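PDB 4GQ2: nucleoporin nup120, which serves as a structural constituent of the nuclear pore complex, whose components can also dock transiently associated nuclear transport factors. Local coordinates for residues 87-92 against 671-676; 639-644 against 706-711; 728-733 against 833-838; 919-924 against 940-945. All coordinates share one frame; numbering follows the deposited sequence.

How the interactions relate
The four contacts lead from the beta-propeller through the helices to the C-terminal end; none surrounds a ligand, in keeping with a structural nucleoporin. Interaction 1 joins the end of a propeller strand to the start of helix 672-703, near the centre of the molecule. That helix leads into helix 709-713 of interaction 2, so the two contacts cross in sequence, yet their centres are 51 Å apart. Interactions 3 and 4 follow in series. Interaction 3 uses the next helix, 719-739, and holds it to a loop of the HEAT-repeat region, with centres 29 Å from interaction 1 and 32 Å from interaction 2. Interaction 4 lies 36 Å from interaction 3, centre to centre, between two helices near the C-terminus.

Interaction 1. Residues 87-92 against 671-676; sequences FDVSLN and SLFLCA
Where a beta-propeller strand runs out, S90 meets the N-cap of helix 672-703, the hydroxyl of S671. This OG works in two directions: it donates to S90 O at 2.8 Å and accepts from L674 N at 2.9 Å, the capping bond of the helix. With chi1 at 75° the hydroxyl lies between the backbone N and carbonyl carbon of S671, near enough to its own helix to cap and still facing the loop. Serine suits a place that needs a small group able both to donate and to accept a hydrogen bond. Without the hydroxyl, as in an alanine here, S90 O would probably lose this donor and the L674 N-H its cap. The strand end is itself shaped by an Asx turn, in which D88 OD1 accepts from S90 N at 2.8 Å. In the first turn of the helix, F673 binds this propeller edge through hydrophobic contacts. Its chi1 of -179° brings one face of the ring against V89, whose CB sits over that face toward its rim, a CH-pi contact 4.2 Å from the centroid. At the ring edge L91 CD1 comes to 3.4 Å from F673 CD2. F17 stacks with the same ring and meets F87 edge-to-face. L674 reaches L91 from beside the ring, CD1 lying 3.5 Å from L91 O, and its side chain crosses that of L91 at about a right angle.

Interaction 2. Residues 639-644 against 706-711; sequences TLVSLE and QQDYEL
D708 OD1, 4.1 Å from V641 CG2 across the contact, accepts the N-H of L711 at 2.8 Å. This is an N-cap: the aspartate stands right before helix 709-713 and satisfies an amide of its first turn, with an N-H...O angle of 160°. Aspartate fits because its short side chain, with chi1 of 179° swinging CG away from its own backbone N, brings a carboxylate oxygen onto that amide, and its negative charge probably suits the positive end of the helix dipole. Facing the cap is the C-terminal part of helix 630-641, within the helical domain of Nup120. V641 does most of the work here, its two methyls dividing the partners between them. CG2 rests against the start of the L711 side chain, 3.8 Å from CB, while CG1 turns to the flexed chain of E710. The glutamate lies along this methyl, its CG at 3.9 Å and its carboxylate OE1 at 3.5 Å from V641 CG1; E710 is exposed, so its charge can still face solvent. A branched, stiff valine suits a place flanked by two neighbours at once. L640 and L711 meet as leucines, both also touching I703 of helix 672-703, and I637 packs on L711 as well. No hydrogen bond joins the two segments; between the two buried leucines, L711 CD1 lies 3.9 Å from L640 CB.

Interaction 3. Residues 728-733 against 833-838; sequences DWRLVS and IGWLNS
The W835 indole presents its benzene edge to W729, with CZ3 of W729 near the plane of the W835 ring and 3.9 Å from its CH2; the two side chains cross at about a right angle. One face of the W729 ring is covered within its own helix by S733 OG, over the ring centre, and S733 CB lies 3.8 Å from W835 CH2. F734 meets W835 edge-to-face. W835 comes out of the loop between helices 826-832 and 840-852, in the HEAT-repeat region, and reaches onto helix 719-739. R730 runs alongside it in the opposite sense: its CG lies 3.8 Å from W835 CE3, and a bend at chi3 (87°) turns the guanidinium back toward the loop. That group lies edge-on to W835 O, with NH1 only 2.8 Å away but at an angle too poor for a hydrogen bond. Its firm partners are D811, in a salt bridge with NH2, and E727, in one with NE. Tryptophan suits this place because it offers a long apolar surface and one polar N-H, which E737 accepts. With an alanine here the indole is gone, and R730 CG and W729 would probably lose their apolar cover and E737 its N-H donor. The salt bridges to D811 and E727 probably offset the cost of burying the guanidinium, while the CG methylene packs on the indole.

Interaction 4. Residues 919-924 against 940-945; sequences FSLLAD and HETLKT
Helix segments 919-924 and 940-945 run nearly antiparallel, 161° between their directions with axes 9.1 Å apart, and S920 and T942 bring their CA atoms to 5.5 Å. They belong to two consecutive helices, 913-925 and 932-949, which form a helical hairpin in the HEAT-repeat region. At the narrowest point the hydroxyls of S920 and T942 share a hydrogen bond, OG to OG1, at 3.0 Å. S920 has its OG anti to the backbone N (chi1 -167°), directed into the gap between the helices. T942 OG1 is also hydrogen-bonded to I938 O, a turn earlier in its own helix, so the threonine oxygen is tied both within its helix and across the hairpin. A small serine suits the closest approach, since its OG fits against the backbone of the partner, 3.6 Å from E941 C. Beside it, T945 OG1 is 4.0 Å from S920 CB. E941 touches S920 through its CB, 3.8 Å from OG, before the chain bends away and its carboxylate reaches S904. On the exposed side, by L921, the methyls L921 CD2 and T942 CG2 make a loose contact at 4.4 Å. Small hydroxyl residues therefore allow close backbones while giving the buried S920 hydroxyl a hydrogen-bond partner in T942 OG1.

Interaction 1. Residues 87-92 against 671-676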
loop_
_atom_site.group_PDB
_atom_site.type_symbol
_atom_site.label_atom_id
_atom_site.label_comp_id
_atom_site.label_asym_id
_atom_site.label_seq_id
_atom_site.Cartn_x
_atom_site.Cartn_y
_atom_site.Cartn_z
ATOM N N PHE A 87 10.921 16.500 13.934
ATOM C CA PHE A 87 11.051 15.235 13.221
ATOM C C PHE A 87 12.463 15.083 12.651
ATOM O O PHE A 87 12.997 16.011 12.043
ATOM C CB PHE A 87 10.047 15.187 12.074
ATOM C CG PHE A 87 8.626 14.921 12.501
ATOM C CD1 PHE A 87 7.870 15.904 13.135
ATOM C CD2 PHE A 87 8.029 13.688 12.232
ATOM C CE1 PHE A 87 6.547 15.658 13.511
ATOM C CE2 PHE A 87 6.714 13.435 12.604
ATOM C CZ PHE A 87 5.966 14.426 13.238
ATOM N N ASP A 88 13.067 13.915 12.846
ATOM C CA ASP A 88 14.347 13.600 12.216
ATOM C C ASP A 88 14.124 13.323 10.725
ATOM O O ASP A 88 13.375 12.418 10.355
ATOM C CB ASP A 88 15.008 12.401 12.902
ATOM C CG ASP A 88 16.388 12.070 12.331
ATOM O OD1 ASP A 88 16.735 12.579 11.248
ATOM O OD2 ASP A 88 17.133 11.291 12.963
ATOM N N VAL A 89 14.775 14.107 9.872
ATOM C CA VAL A 89 14.601 13.971 8.428
ATOM C C VAL A 89 15.917 13.638 7.735
ATOM O O VAL A 89 16.069 13.886 6.534
ATOM C CB VAL A 89 13.960 15.232 7.802
ATOM C CG1 VAL A 89 12.568 15.466 8.371
ATOM C CG2 VAL A 89 14.837 16.461 8.030
ATOM N N SER A 90 16.856 13.069 8.496
ATOM C CA SER A 90 18.179 12.696 7.979
ATOM C C SER A 90 18.057 11.715 6.828
ATOM O O SER A 90 17.304 10.749 6.915
ATOM C CB SER A 90 19.035 12.053 9.071
ATOM O OG SER A 90 18.975 12.794 10.273
ATOM N N LEU A 91 18.807 11.973 5.758
ATOM C CA LEU A 91 18.843 11.110 4.574
ATOM C C LEU A 91 20.047 10.173 4.583
ATOM O O LEU A 91 19.986 9.074 4.025
ATOM C CB LEU A 91 18.848 11.956 3.292
ATOM C CG LEU A 91 17.548 12.136 2.493
ATOM C CD1 LEU A 91 16.320 12.017 3.370
ATOM C CD2 LEU A 91 17.535 13.462 1.742
ATOM N N ASN A 92 21.135 10.618 5.214
ATOM C CA ASN A 92 22.362 9.827 5.328
ATOM C C ASN A 92 22.223 8.701 6.341
ATOM O O ASN A 92 21.406 8.778 7.261
ATOM C CB ASN A 92 23.547 10.714 5.721
ATOM C CG ASN A 92 23.936 11.696 4.632
ATOM O OD1 ASN A 92 24.010 11.345 3.451
ATOM N ND2 ASN A 92 24.193 12.939 5.027
ATOM N N SER A 671 18.007 5.399 6.928
ATOM C CA SER A 671 17.037 5.933 7.872
ATOM C C SER A 671 15.643 5.527 7.407
ATOM O O SER A 671 15.429 5.269 6.215
ATOM C CB SER A 671 17.123 7.452 7.927
ATOM O OG SER A 671 16.531 8.020 6.770
ATOM N N LEU A 672 14.692 5.487 8.333
ATOM C CA LEU A 672 13.305 5.237 7.964
ATOM C C LEU A 672 12.809 6.290 6.976
ATOM O O LEU A 672 12.174 5.957 5.973
ATOM C CB LEU A 672 12.412 5.180 9.200
ATOM C CG LEU A 672 12.635 3.940 10.074
ATOM C CD1 LEU A 672 11.926 4.110 11.415
ATOM C CD2 LEU A 672 12.232 2.642 9.354
ATOM N N PHE A 673 13.136 7.553 7.246
ATOM C CA PHE A 673 12.725 8.653 6.385
ATOM C C PHE A 673 13.213 8.488 4.947
ATOM O O PHE A 673 12.493 8.833 3.996
ATOM C CB PHE A 673 13.153 10.005 6.965
ATOM C CG PHE A 673 12.732 11.181 6.127
ATOM C CD1 PHE A 673 11.390 11.536 6.019
ATOM C CD2 PHE A 673 13.671 11.922 5.436
ATOM C CE1 PHE A 673 11.006 12.617 5.244
ATOM C CE2 PHE A 673 13.293 13.000 4.654
ATOM C CZ PHE A 673 11.959 13.349 4.557
ATOM N N LEU A 674 14.422 7.950 4.785
ATOM C CA LEU A 674 14.926 7.627 3.454
ATOM C C LEU A 674 14.036 6.599 2.741
ATOM O O LEU A 674 13.634 6.807 1.594
ATOM C CB LEU A 674 16.364 7.124 3.498
ATOM C CG LEU A 674 16.813 6.948 2.045
ATOM C CD1 LEU A 674 17.731 8.071 1.582
ATOM C CD2 LEU A 674 17.430 5.584 1.821
ATOM N N CYS A 675 13.738 5.502 3.428
ATOM C CA CYS A 675 12.871 4.459 2.892
ATOM C C CYS A 675 11.515 5.017 2.474
ATOM O O CYS A 675 11.026 4.708 1.386
ATOM C CB CYS A 675 12.684 3.328 3.908
ATOM S SG CYS A 675 14.231 2.517 4.354
ATOM N N ALA A 676 10.928 5.855 3.328
ATOM C CA ALA A 676 9.648 6.499 3.021
ATOM C C ALA A 676 9.745 7.384 1.780
ATOM O O ALA A 676 8.855 7.377 0.933
ATOM C CB ALA A 676 9.162 7.303 4.209
#

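Interaction 2. Residues 639-644 against 706-711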
loop_
_atom_site.group_PDB
_atom_site.type_symbol
_atom_site.label_atom_id
_atom_site.label_comp_id
_atom_site.label_asym_id
_atom_site.label_seq_id
_atom_site.Cartn_x
_atom_site.Cartn_y
_atom_site.Cartn_z
ATOM N N THR A 639 -0.215 5.894 -40.177
ATOM C CA THR A 639 0.957 6.638 -39.695
ATOM C C THR A 639 2.098 5.711 -39.305
ATOM O O THR A 639 3.258 6.112 -39.364
ATOM C CB THR A 639 0.665 7.695 -38.582
ATOM O OG1 THR A 639 1.346 7.363 -37.367
ATOM C CG2 THR A 639 -0.814 7.879 -38.335
ATOM N N LEU A 640 1.781 4.471 -38.928
ATOM C CA LEU A 640 2.829 3.488 -38.621
ATOM C C LEU A 640 3.532 2.964 -39.874
ATOM O O LEU A 640 4.753 2.773 -39.876
ATOM C CB LEU A 640 2.286 2.330 -37.789
ATOM C CG LEU A 640 2.088 2.596 -36.292
ATOM C CD1 LEU A 640 1.267 1.468 -35.680
ATOM C CD2 LEU A 640 3.417 2.793 -35.558
ATOM N N VAL A 641 2.758 2.749 -40.934
ATOM C CA VAL A 641 3.298 2.313 -42.228
ATOM C C VAL A 641 4.229 3.364 -42.851
ATOM O O VAL A 641 5.178 3.021 -43.558
ATOM C CB VAL A 641 2.156 1.943 -43.202
ATOM C CG1 VAL A 641 2.652 1.822 -44.636
ATOM C CG2 VAL A 641 1.492 0.649 -42.756
ATOM N N SER A 642 3.965 4.636 -42.567
ATOM C CA SER A 642 4.732 5.731 -43.152
ATOM C C SER A 642 6.132 5.849 -42.559
ATOM O O SER A 642 6.957 6.611 -43.054
ATOM C CB SER A 642 3.999 7.054 -42.951
ATOM O OG SER A 642 4.428 7.683 -41.756
ATOM N N LEU A 643 6.393 5.111 -41.487
ATOM C CA LEU A 643 7.666 5.230 -40.788
ATOM C C LEU A 643 8.685 4.229 -41.322
ATOM O O LEU A 643 8.353 3.076 -41.598
ATOM C CB LEU A 643 7.472 5.079 -39.272
ATOM C CG LEU A 643 6.545 6.111 -38.599
ATOM C CD1 LEU A 643 6.045 5.621 -37.249
ATOM C CD2 LEU A 643 7.206 7.474 -38.453
ATOM N N GLU A 644 9.920 4.688 -41.497
ATOM C CA GLU A 644 11.018 3.808 -41.883
ATOM C C GLU A 644 11.498 3.025 -40.659
ATOM O O GLU A 644 12.145 3.578 -39.766
ATOM C CB GLU A 644 12.167 4.592 -42.541
ATOM C CG GLU A 644 12.289 6.056 -42.122
ATOM C CD GLU A 644 11.578 7.012 -43.076
ATOM O OE1 GLU A 644 12.127 7.274 -44.171
ATOM O OE2 GLU A 644 10.477 7.511 -42.730
ATOM N N GLN A 706 -4.200 -6.654 -37.294
ATOM C CA GLN A 706 -4.567 -5.976 -38.534
ATOM C C GLN A 706 -4.330 -6.820 -39.776
ATOM O O GLN A 706 -3.274 -7.438 -39.926
ATOM C CB GLN A 706 -3.788 -4.672 -38.662
ATOM C CG GLN A 706 -4.636 -3.422 -38.540
ATOM C CD GLN A 706 -5.715 -3.512 -37.484
ATOM O OE1 GLN A 706 -5.436 -3.608 -36.291
ATOM N NE2 GLN A 706 -6.961 -3.464 -37.922
ATOM N N GLN A 707 -5.316 -6.831 -40.668
ATOM C CA GLN A 707 -5.153 -7.448 -41.985
ATOM C C GLN A 707 -4.536 -6.447 -42.961
ATOM O O GLN A 707 -5.159 -6.054 -43.948
ATOM C CB GLN A 707 -6.487 -7.991 -42.512
ATOM C CG GLN A 707 -7.150 -9.024 -41.608
ATOM C CD GLN A 707 -6.260 -10.228 -41.324
ATOM O OE1 GLN A 707 -5.987 -11.040 -42.210
ATOM N NE2 GLN A 707 -5.810 -10.349 -40.079
ATOM N N ASP A 708 -3.314 -6.019 -42.656
ATOM C CA ASP A 708 -2.552 -5.129 -43.523
ATOM C C ASP A 708 -1.155 -5.690 -43.586
ATOM O O ASP A 708 -0.425 -5.660 -42.590
ATOM C CB ASP A 708 -2.536 -3.695 -42.983
ATOM C CG ASP A 708 -1.718 -2.746 -43.850
ATOM O OD1 ASP A 708 -0.466 -2.821 -43.840
ATOM O OD2 ASP A 708 -2.330 -1.898 -44.530
ATOM N N TYR A 709 -0.790 -6.199 -44.760
ATOM C CA TYR A 709 0.459 -6.926 -44.931
ATOM C C TYR A 709 1.692 -6.082 -44.623
ATOM O O TYR A 709 2.595 -6.549 -43.930
ATOM C CB TYR A 709 0.568 -7.559 -46.336
ATOM C CG TYR A 709 1.780 -8.457 -46.462
ATOM C CD1 TYR A 709 1.702 -9.812 -46.136
ATOM C CD2 TYR A 709 3.021 -7.940 -46.853
ATOM C CE1 TYR A 709 2.819 -10.631 -46.220
ATOM C CE2 TYR A 709 4.145 -8.750 -46.934
ATOM C CZ TYR A 709 4.040 -10.094 -46.622
ATOM O OH TYR A 709 5.154 -10.903 -46.706
ATOM N N GLU A 710 1.738 -4.853 -45.131
ATOM C CA GLU A 710 2.940 -4.028 -44.975
ATOM C C GLU A 710 3.155 -3.578 -43.533
ATOM O O GLU A 710 4.298 -3.492 -43.072
ATOM C CB GLU A 710 2.956 -2.833 -45.949
ATOM C CG GLU A 710 3.915 -1.714 -45.532
ATOM C CD GLU A 710 4.763 -1.155 -46.665
ATOM O OE1 GLU A 710 4.615 0.047 -46.975
ATOM O OE2 GLU A 710 5.591 -1.903 -47.229
ATOM N N LEU A 711 2.060 -3.289 -42.830
ATOM C CA LEU A 711 2.133 -2.925 -41.418
ATOM C C LEU A 711 2.735 -4.071 -40.637
ATOM O O LEU A 711 3.736 -3.900 -39.938
ATOM C CB LEU A 711 0.750 -2.595 -40.844
ATOM C CG LEU A 711 0.658 -2.417 -39.320
ATOM C CD1 LEU A 711 1.571 -1.307 -38.830
ATOM C CD2 LEU A 711 -0.776 -2.150 -38.900
#

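Interaction 3. Residues 728-733 against 833-838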
loop_
_atom_site.group_PDB
_atom_site.type_symbol
_atom_site.label_atom_id
_atom_site.label_comp_id
_atom_site.label_asym_id
_atom_site.label_seq_id
_atom_site.Cartn_x
_atom_site.Cartn_y
_atom_site.Cartn_z
ATOM N N ASP A 728 8.262 -6.537 -17.987
ATOM C CA ASP A 728 8.308 -5.224 -17.373
ATOM C C ASP A 728 6.995 -4.945 -16.620
ATOM O O ASP A 728 7.004 -4.596 -15.432
ATOM C CB ASP A 728 8.532 -4.161 -18.454
ATOM C CG ASP A 728 9.970 -4.115 -18.951
ATOM O OD1 ASP A 728 10.843 -4.789 -18.366
ATOM O OD2 ASP A 728 10.229 -3.385 -19.929
ATOM N N TRP A 729 5.872 -5.118 -17.320
ATOM C CA TRP A 729 4.555 -4.908 -16.736
ATOM C C TRP A 729 4.426 -5.653 -15.451
ATOM O O TRP A 729 3.972 -5.093 -14.455
ATOM C CB TRP A 729 3.438 -5.318 -17.691
ATOM C CG TRP A 729 2.096 -4.880 -17.173
ATOM C CD1 TRP A 729 1.460 -3.660 -17.389
ATOM C CD2 TRP A 729 1.194 -5.636 -16.287
ATOM N NE1 TRP A 729 0.252 -3.609 -16.723
ATOM C CE2 TRP A 729 0.032 -4.759 -16.038
ATOM C CE3 TRP A 729 1.234 -6.896 -15.684
ATOM C CZ2 TRP A 729 -1.032 -5.152 -15.224
ATOM C CZ3 TRP A 729 0.152 -7.284 -14.872
ATOM C CH2 TRP A 729 -0.951 -6.429 -14.649
ATOM N N ARG A 730 4.841 -6.918 -15.463
ATOM C CA ARG A 730 4.730 -7.783 -14.295
ATOM C C ARG A 730 5.438 -7.189 -13.096
ATOM O O ARG A 730 4.836 -7.042 -12.042
ATOM C CB ARG A 730 5.289 -9.178 -14.584
ATOM C CG ARG A 730 5.126 -10.133 -13.419
ATOM C CD ARG A 730 5.567 -11.539 -13.785
ATOM N NE ARG A 730 6.990 -11.676 -13.556
ATOM C CZ ARG A 730 7.548 -12.338 -12.552
ATOM N NH1 ARG A 730 6.819 -12.989 -11.662
ATOM N NH2 ARG A 730 8.863 -12.355 -12.466
ATOM N N LEU A 731 6.712 -6.846 -13.265
ATOM C CA LEU A 731 7.538 -6.397 -12.152
ATOM C C LEU A 731 7.067 -5.061 -11.637
ATOM O O LEU A 731 7.014 -4.835 -10.431
ATOM C CB LEU A 731 9.010 -6.326 -12.556
ATOM C CG LEU A 731 9.666 -7.675 -12.878
ATOM C CD1 LEU A 731 11.171 -7.512 -12.985
ATOM C CD2 LEU A 731 9.329 -8.712 -11.815
ATOM N N VAL A 732 6.702 -4.188 -12.565
ATOM C CA VAL A 732 6.175 -2.878 -12.223
ATOM C C VAL A 732 4.847 -2.984 -11.452
ATOM O O VAL A 732 4.704 -2.391 -10.381
ATOM C CB VAL A 732 6.073 -1.991 -13.487
ATOM C CG1 VAL A 732 5.194 -0.779 -13.242
ATOM C CG2 VAL A 732 7.473 -1.561 -13.932
ATOM N N SER A 733 3.902 -3.762 -11.977
ATOM C CA SER A 733 2.591 -3.939 -11.339
ATOM C C SER A 733 2.712 -4.652 -10.003
ATOM O O SER A 733 2.005 -4.324 -9.059
ATOM C CB SER A 733 1.612 -4.679 -12.261
ATOM O OG SER A 733 1.458 -3.985 -13.494
ATOM N N ILE A 833 1.410 -13.743 -3.285
ATOM C CA ILE A 833 1.777 -15.094 -3.726
ATOM C C ILE A 833 1.474 -15.404 -5.198
ATOM O O ILE A 833 2.138 -16.237 -5.800
ATOM C CB ILE A 833 1.164 -16.176 -2.801
ATOM C CG1 ILE A 833 2.024 -17.450 -2.827
ATOM C CG2 ILE A 833 -0.325 -16.408 -3.121
ATOM C CD1 ILE A 833 1.706 -18.425 -1.717
ATOM N N GLY A 834 0.497 -14.718 -5.786
ATOM C CA GLY A 834 0.119 -14.977 -7.178
ATOM C C GLY A 834 1.127 -14.469 -8.201
ATOM O O GLY A 834 1.043 -14.807 -9.370
ATOM N N TRP A 835 2.082 -13.664 -7.749
ATOM C CA TRP A 835 3.147 -13.113 -8.596
ATOM C C TRP A 835 4.346 -14.015 -8.714
ATOM O O TRP A 835 5.131 -13.872 -9.659
ATOM C CB TRP A 835 3.606 -11.769 -8.045
ATOM C CG TRP A 835 2.581 -10.674 -8.138
ATOM C CD1 TRP A 835 1.859 -10.103 -7.102
ATOM C CD2 TRP A 835 2.124 -9.969 -9.356
ATOM N NE1 TRP A 835 1.019 -9.117 -7.575
ATOM C CE2 TRP A 835 1.132 -8.986 -8.913
ATOM C CE3 TRP A 835 2.438 -10.045 -10.705
ATOM C CZ2 TRP A 835 0.503 -8.123 -9.801
ATOM C CZ3 TRP A 835 1.791 -9.175 -11.592
ATOM C CH2 TRP A 835 0.843 -8.242 -11.150
ATOM N N LEU A 836 4.521 -14.930 -7.752
ATOM C CA LEU A 836 5.661 -15.863 -7.775
ATOM C C LEU A 836 5.549 -16.783 -8.972
ATOM O O LEU A 836 4.468 -17.292 -9.264
ATOM C CB LEU A 836 5.748 -16.680 -6.481
ATOM C CG LEU A 836 6.278 -15.961 -5.238
ATOM C CD1 LEU A 836 5.970 -16.772 -3.990
ATOM C CD2 LEU A 836 7.777 -15.684 -5.346
ATOM N N ASN A 837 6.660 -16.978 -9.679
ATOM C CA ASN A 837 6.654 -17.778 -10.900
ATOM C C ASN A 837 6.815 -19.276 -10.615
ATOM O O ASN A 837 6.676 -19.699 -9.470
ATOM C CB ASN A 837 7.702 -17.256 -11.907
ATOM C CG ASN A 837 9.145 -17.391 -11.412
ATOM O OD1 ASN A 837 9.460 -18.182 -10.520
ATOM N ND2 ASN A 837 10.033 -16.627 -12.022
ATOM N N SER A 838 7.128 -20.061 -11.647
ATOM C CA SER A 838 7.172 -21.527 -11.554
ATOM C C SER A 838 8.546 -22.160 -11.308
ATOM O O SER A 838 8.654 -23.377 -11.286
ATOM C CB SER A 838 6.560 -22.143 -12.803
ATOM O OG SER A 838 5.177 -21.864 -12.849
#

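Interaction 4. Residues 919-924 against 940-945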
loop_
_atom_site.group_PDB
_atom_site.type_symbol
_atom_site.label_atom_id
_atom_site.label_comp_id
_atom_site.label_asym_id
_atom_site.label_seq_id
_atom_site.Cartn_x
_atom_site.Cartn_y
_atom_site.Cartn_z
ATOM N N PHE A 919 5.970 -38.062 3.768
ATOM C CA PHE A 919 7.216 -37.549 3.192
ATOM C C PHE A 919 8.432 -38.311 3.704
ATOM O O PHE A 919 9.427 -38.451 2.990
ATOM C CB PHE A 919 7.386 -36.043 3.451
ATOM C CG PHE A 919 6.642 -35.172 2.477
ATOM C CD1 PHE A 919 6.870 -35.282 1.111
ATOM C CD2 PHE A 919 5.717 -34.238 2.926
ATOM C CE1 PHE A 919 6.184 -34.484 0.210
ATOM C CE2 PHE A 919 5.028 -33.434 2.031
ATOM C CZ PHE A 919 5.261 -33.557 0.671
ATOM N N SER A 920 8.345 -38.790 4.946
ATOM C CA SER A 920 9.407 -39.595 5.543
ATOM C C SER A 920 9.510 -40.943 4.829
ATOM O O SER A 920 10.616 -41.405 4.520
ATOM C CB SER A 920 9.165 -39.790 7.039
ATOM O OG SER A 920 10.324 -40.296 7.670
ATOM N N LEU A 921 8.349 -41.539 4.542
ATOM C CA LEU A 921 8.260 -42.793 3.786
ATOM C C LEU A 921 8.744 -42.582 2.363
ATOM O O LEU A 921 9.371 -43.463 1.768
ATOM C CB LEU A 921 6.820 -43.342 3.774
ATOM C CG LEU A 921 6.212 -43.844 5.094
ATOM C CD1 LEU A 921 4.703 -44.000 4.974
ATOM C CD2 LEU A 921 6.846 -45.149 5.565
ATOM N N LEU A 922 8.446 -41.404 1.824
ATOM C CA LEU A 922 8.910 -41.038 0.499
ATOM C C LEU A 922 10.425 -40.877 0.479
ATOM O O LEU A 922 11.074 -41.329 -0.464
ATOM C CB LEU A 922 8.193 -39.783 -0.018
ATOM C CG LEU A 922 6.971 -40.064 -0.909
ATOM C CD1 LEU A 922 6.075 -38.839 -1.046
ATOM C CD2 LEU A 922 7.400 -40.576 -2.282
ATOM N N ALA A 923 10.986 -40.263 1.522
ATOM C CA ALA A 923 12.447 -40.115 1.640
ATOM C C ALA A 923 13.132 -41.475 1.613
ATOM O O ALA A 923 14.156 -41.651 0.949
ATOM C CB ALA A 923 12.821 -39.355 2.903
ATOM N N ASP A 924 12.541 -42.431 2.331
ATOM C CA ASP A 924 13.017 -43.811 2.361
ATOM C C ASP A 924 12.941 -44.460 0.975
ATOM O O ASP A 924 13.919 -45.038 0.504
ATOM C CB ASP A 924 12.210 -44.623 3.378
ATOM C CG ASP A 924 13.015 -45.744 4.000
ATOM O OD1 ASP A 924 13.695 -46.480 3.250
ATOM O OD2 ASP A 924 12.966 -45.885 5.245
ATOM N N HIS A 940 14.875 -42.944 11.704
ATOM C CA HIS A 940 14.708 -42.133 12.914
ATOM C C HIS A 940 13.521 -41.218 12.767
ATOM O O HIS A 940 12.627 -41.216 13.618
ATOM C CB HIS A 940 15.967 -41.323 13.195
ATOM C CG HIS A 940 17.058 -42.103 13.897
ATOM N ND1 HIS A 940 18.064 -41.501 14.556
ATOM C CD2 HIS A 940 17.263 -43.475 14.038
ATOM C CE1 HIS A 940 18.880 -42.434 15.077
ATOM N NE2 HIS A 940 18.385 -43.640 14.762
ATOM N N GLU A 941 13.489 -40.450 11.677
ATOM C CA GLU A 941 12.362 -39.555 11.410
ATOM C C GLU A 941 11.030 -40.282 11.221
ATOM O O GLU A 941 10.001 -39.809 11.707
ATOM C CB GLU A 941 12.643 -38.614 10.234
ATOM C CG GLU A 941 13.106 -37.227 10.667
ATOM C CD GLU A 941 11.978 -36.351 11.198
ATOM O OE1 GLU A 941 12.132 -35.788 12.304
ATOM O OE2 GLU A 941 10.942 -36.214 10.512
ATOM N N THR A 942 11.044 -41.425 10.536
ATOM C CA THR A 942 9.822 -42.221 10.397
ATOM C C THR A 942 9.202 -42.536 11.763
ATOM O O THR A 942 8.002 -42.316 11.968
ATOM C CB THR A 942 10.052 -43.526 9.609
ATOM O OG1 THR A 942 10.588 -43.218 8.320
ATOM C CG2 THR A 942 8.738 -44.280 9.428
ATOM N N LEU A 943 10.024 -43.042 12.687
ATOM C CA LEU A 943 9.567 -43.365 14.040
ATOM C C LEU A 943 8.920 -42.141 14.667
ATOM O O LEU A 943 7.739 -42.160 15.024
ATOM C CB LEU A 943 10.726 -43.855 14.925
ATOM C CG LEU A 943 11.336 -45.240 14.673
ATOM C CD1 LEU A 943 12.536 -45.464 15.586
ATOM C CD2 LEU A 943 10.311 -46.356 14.845
ATOM N N LYS A 944 9.711 -41.078 14.765
ATOM C CA LYS A 944 9.286 -39.794 15.307
ATOM C C LYS A 944 7.959 -39.293 14.712
ATOM O O LYS A 944 7.143 -38.700 15.423
ATOM C CB LYS A 944 10.403 -38.772 15.077
ATOM C CG LYS A 944 10.292 -37.479 15.860
ATOM C CD LYS A 944 11.605 -36.708 15.775
ATOM C CE LYS A 944 11.404 -35.214 15.971
ATOM N NZ LYS A 944 10.816 -34.894 17.301
ATOM N N THR A 945 7.743 -39.548 13.422
ATOM C CA THR A 945 6.565 -39.021 12.728
ATOM C C THR A 945 5.336 -39.928 12.836
ATOM O O THR A 945 4.235 -39.445 13.123
ATOM C CB THR A 945 6.865 -38.668 11.254
ATOM O OG1 THR A 945 7.403 -39.810 10.580
ATOM C CG2 THR A 945 7.860 -37.518 11.179
#